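Local coordinates for sulfate transporter sulfate transporter family protein (Wolinella succinogenes, PDB 4DGF) that probably exchanges sulfate or related anions across the membrane as a SulP-family transporter, of which this piece is the cytoplasmic STAS domain, at residues V62-A67 with S93-G98. Sequence-based numbering, arbitrary orientation.
Sequences VPVIDA and SDRLYG
The carbonyl oxygen of Val62 is held by a water, hydrogen-bonded to Val62 O over 2.7 Å, while the CD2 methyl of Leu96 only packs against Val62 O, at 3.4 Å. That water also accepts from Ser93 N at 2.9 Å, so it joins the loop to the start of the helix backbone to backbone. Ser93 is the N-cap: its OG takes the N-H of Leu96 in a nearly straight bond (169°), which fixes the first turn and the residue that carries most of the packing.

Leu96 points its side chain at the loop: with CG anti to the backbone N (chi1 -179°), the branch is carried out to where its two methyls reach Val62 and Ile65. CD2 lies against CB of Val62, while Leu96 CD1 meets CG2 of Ile65 at 4.0 Å, the two side chains crossing at about a right angle. Cut back to an alanine here, the side chain would probably leave a gap beside Val62 and take from Ile65 one of its neighbours on this helix.

Arg95 works farther out. Its extended chain passes Pro63 O, which sits 3.4 Å from Arg95 CD, and brings the guanidinium under the CG1 methyl of Val64. Val64 CG1 rests over one face, off toward the rim, 3.5 Å from Arg95 NH2; this is van der Waals packing at an exposed border.

In the STAS fold the contact joins the loop running from strand 54-58 to helix 67-83 with the N-terminal turn of helix 94-103, which follows strand 86-90, at the C-terminal end of the parallel strands. Ile65 reaches farther along that helix to Ala99 and Phe103, while Val64 pairs through its backbone with Phe33 in the loop before helix 35-41.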
ATOM      1  N   VAL A  62      -3.163 -10.018  -3.659  1.00 14.19           N
ATOM      2  CA  VAL A  62      -3.551  -9.338  -4.910  1.00 12.90           C
ATOM      3  C   VAL A  62      -2.600  -9.893  -6.003  1.00 13.50           C
ATOM      4  O   VAL A  62      -1.440  -9.422  -6.127  1.00 13.91           O
ATOM      5  CB  VAL A  62      -3.300  -7.874  -4.777  1.00 12.94           C
ATOM      6  CG1 VAL A  62      -3.828  -7.197  -6.031  1.00 13.25           C
ATOM      7  CG2 VAL A  62      -4.066  -7.298  -3.598  1.00 13.32           C
ATOM      8  N   PRO A  63      -3.102 -10.834  -6.832  1.00 13.59           N
ATOM      9  CA  PRO A  63      -2.282 -11.166  -7.974  1.00 14.02           C
ATOM     10  C   PRO A  63      -2.438 -10.368  -9.250  1.00 13.94           C
ATOM     11  O   PRO A  63      -1.536 -10.483 -10.163  1.00 15.50           O
ATOM     12  CB  PRO A  63      -2.632 -12.650  -8.241  1.00 15.38           C
ATOM     13  CG  PRO A  63      -4.044 -12.805  -7.720  1.00 14.84           C
ATOM     14  CD  PRO A  63      -4.331 -11.663  -6.736  1.00 13.77           C
ATOM     15  N   VAL A  64      -3.503  -9.544  -9.348  1.00 12.21           N
ATOM     16  CA  VAL A  64      -3.902  -8.981 -10.594  1.00 13.90           C
ATOM     17  C   VAL A  64      -4.571  -7.659 -10.191  1.00 12.17           C
ATOM     18  O   VAL A  64      -5.128  -7.520  -9.069  1.00 11.24           O
ATOM     19  CB  VAL A  64      -4.955  -9.893 -11.423  1.00 14.53           C
ATOM     20  CG1 VAL A  64      -4.262 -11.139 -11.952  1.00 16.61           C
ATOM     21  CG2 VAL A  64      -6.150 -10.249 -10.602  1.00 17.42           C
ATOM     22  N   ILE A  65      -4.463  -6.702 -11.074  1.00 11.67           N
ATOM     23  CA  ILE A  65      -5.127  -5.392 -10.969  1.00 11.24           C
ATOM     24  C   ILE A  65      -5.589  -5.000 -12.410  1.00 11.30           C
ATOM     25  O   ILE A  65      -4.803  -5.196 -13.407  1.00 13.58           O
ATOM     26  CB  ILE A  65      -4.118  -4.406 -10.361  1.00  9.78           C
ATOM     27  CG1 ILE A  65      -4.699  -2.981 -10.179  1.00  8.81           C
ATOM     28  CG2 ILE A  65      -2.874  -4.425 -11.255  1.00 11.63           C
ATOM     29  CD1 ILE A  65      -3.791  -2.180  -9.342  1.00  8.98           C
ATOM     30  N   ASP A  66      -6.826  -4.443 -12.530  1.00 10.03           N
ATOM     31  CA  ASP A  66      -7.194  -4.035 -13.881  1.00  9.96           C
ATOM     32  C   ASP A  66      -7.078  -2.500 -14.040  1.00 10.13           C
ATOM     33  O   ASP A  66      -6.457  -1.818 -13.172  1.00 10.53           O
ATOM     34  CB  ASP A  66      -8.619  -4.488 -14.096  1.00 10.38           C
ATOM     35  CG  ASP A  66      -9.665  -3.588 -13.407  1.00 10.52           C
ATOM     36  OD1 ASP A  66      -9.351  -3.003 -12.325  1.00  9.87           O
ATOM     37  OD2 ASP A  66     -10.874  -3.541 -13.845  1.00 11.34           O
ATOM     38  N   ALA A  67      -7.660  -1.950 -15.111  1.00 10.32           N
ATOM     39  CA  ALA A  67      -7.473  -0.532 -15.323  1.00 11.94           C
ATOM     40  C   ALA A  67      -8.188   0.318 -14.198  1.00 11.96           C
ATOM     41  O   ALA A  67      -7.727   1.408 -13.849  1.00 13.57           O
ATOM     42  CB  ALA A  67      -8.008  -0.147 -16.682  1.00 12.13           C
ATOM     43  N   SER A  93       3.851  -9.520  -5.227  1.00 13.98           N
ATOM     44  CA  SER A  93       4.410 -10.733  -5.877  1.00 14.29           C
ATOM     45  C   SER A  93       5.137 -10.270  -7.185  1.00 14.71           C
ATOM     46  O   SER A  93       4.968  -9.191  -7.660  1.00 13.33           O
ATOM     47  CB  SER A  93       3.289 -11.675  -6.303  1.00 15.23           C
ATOM     48  OG  SER A  93       2.459 -11.011  -7.267  1.00 14.87           O
ATOM     49  N   ASP A  94       5.942 -11.153  -7.744  1.00 15.25           N
ATOM     50  CA  ASP A  94       6.564 -10.840  -9.035  1.00 17.24           C
ATOM     51  C   ASP A  94       5.571 -10.574 -10.170  1.00 16.39           C
ATOM     52  O   ASP A  94       5.774  -9.648 -10.934  1.00 15.97           O
ATOM     53  CB  ASP A  94       7.477 -12.022  -9.401  1.00 19.54           C
ATOM     54  CG  ASP A  94       8.771 -12.026  -8.623  1.00 24.77           C
ATOM     55  OD1 ASP A  94       9.061 -11.069  -7.859  1.00 28.30           O
ATOM     56  OD2 ASP A  94       9.529 -13.035  -8.777  1.00 32.31           O
ATOM     57  N   ARG A  95       4.404 -11.235 -10.165  1.00 16.71           N
ATOM     58  CA  ARG A  95       3.433 -10.961 -11.208  1.00 18.01           C
ATOM     59  C   ARG A  95       2.785  -9.596 -10.989  1.00 16.15           C
ATOM     60  O   ARG A  95       2.704  -8.765 -11.910  1.00 14.78           O
ATOM     61  CB  ARG A  95       2.403 -12.058 -11.234  1.00 19.53           C
ATOM     62  CG  ARG A  95       1.323 -11.628 -12.199  1.00 22.46           C
ATOM     63  CD  ARG A  95       0.237 -12.645 -12.157  1.00 26.85           C
ATOM     64  NE  ARG A  95      -0.661 -12.162 -13.207  1.00 26.79           N
ATOM     65  CZ  ARG A  95      -1.629 -12.868 -13.755  1.00 32.12           C
ATOM     66  NH1 ARG A  95      -1.872 -14.100 -13.312  1.00 33.30           N
ATOM     67  NH2 ARG A  95      -2.399 -12.279 -14.669  1.00 27.20           N
ATOM     68  N   LEU A  96       2.425  -9.296  -9.735  1.00 14.02           N
ATOM     69  CA  LEU A  96       1.891  -7.920  -9.528  1.00 13.11           C
ATOM     70  C   LEU A  96       2.873  -6.802  -9.879  1.00 11.85           C
ATOM     71  O   LEU A  96       2.491  -5.741 -10.459  1.00 12.55           O
ATOM     72  CB  LEU A  96       1.369  -7.792  -8.086  1.00 12.56           C
ATOM     73  CG  LEU A  96       0.787  -6.406  -7.804  1.00 11.43           C
ATOM     74  CD1 LEU A  96      -0.455  -6.176  -8.655  1.00 12.71           C
ATOM     75  CD2 LEU A  96       0.279  -6.458  -6.355  1.00 12.39           C
ATOM     76  N   TYR A  97       4.123  -6.980  -9.505  1.00 12.03           N
ATOM     77  CA  TYR A  97       5.143  -5.980  -9.743  1.00 13.90           C
ATOM     78  C   TYR A  97       5.213  -5.732 -11.279  1.00 14.18           C
ATOM     79  O   TYR A  97       5.285  -4.586 -11.705  1.00 16.25           O
ATOM     80  CB  TYR A  97       6.512  -6.517  -9.233  1.00 15.77           C
ATOM     81  CG  TYR A  97       7.644  -5.541  -9.450  1.00 18.09           C
ATOM     82  CD1 TYR A  97       7.991  -4.621  -8.484  1.00 23.53           C
ATOM     83  CD2 TYR A  97       8.334  -5.567 -10.643  1.00 21.67           C
ATOM     84  CE1 TYR A  97       9.069  -3.761  -8.691  1.00 23.28           C
ATOM     85  CE2 TYR A  97       9.383  -4.710 -10.846  1.00 24.48           C
ATOM     86  CZ  TYR A  97       9.728  -3.799  -9.856  1.00 26.56           C
ATOM     87  OH  TYR A  97      10.794  -2.915 -10.048  1.00 29.84           O
ATOM     88  N   GLY A  98       5.170  -6.834 -12.025  1.00 14.22           N
ATOM     89  CA  GLY A  98       5.279  -6.722 -13.490  1.00 16.03           C
ATOM     90  C   GLY A  98       4.125  -5.851 -14.026  1.00 15.46           C
ATOM     91  O   GLY A  98       4.377  -5.013 -14.895  1.00 17.08           O
TER
HETATM   92  O   HOH W   1       0.985  -9.490  -4.841  1.00 12.23           O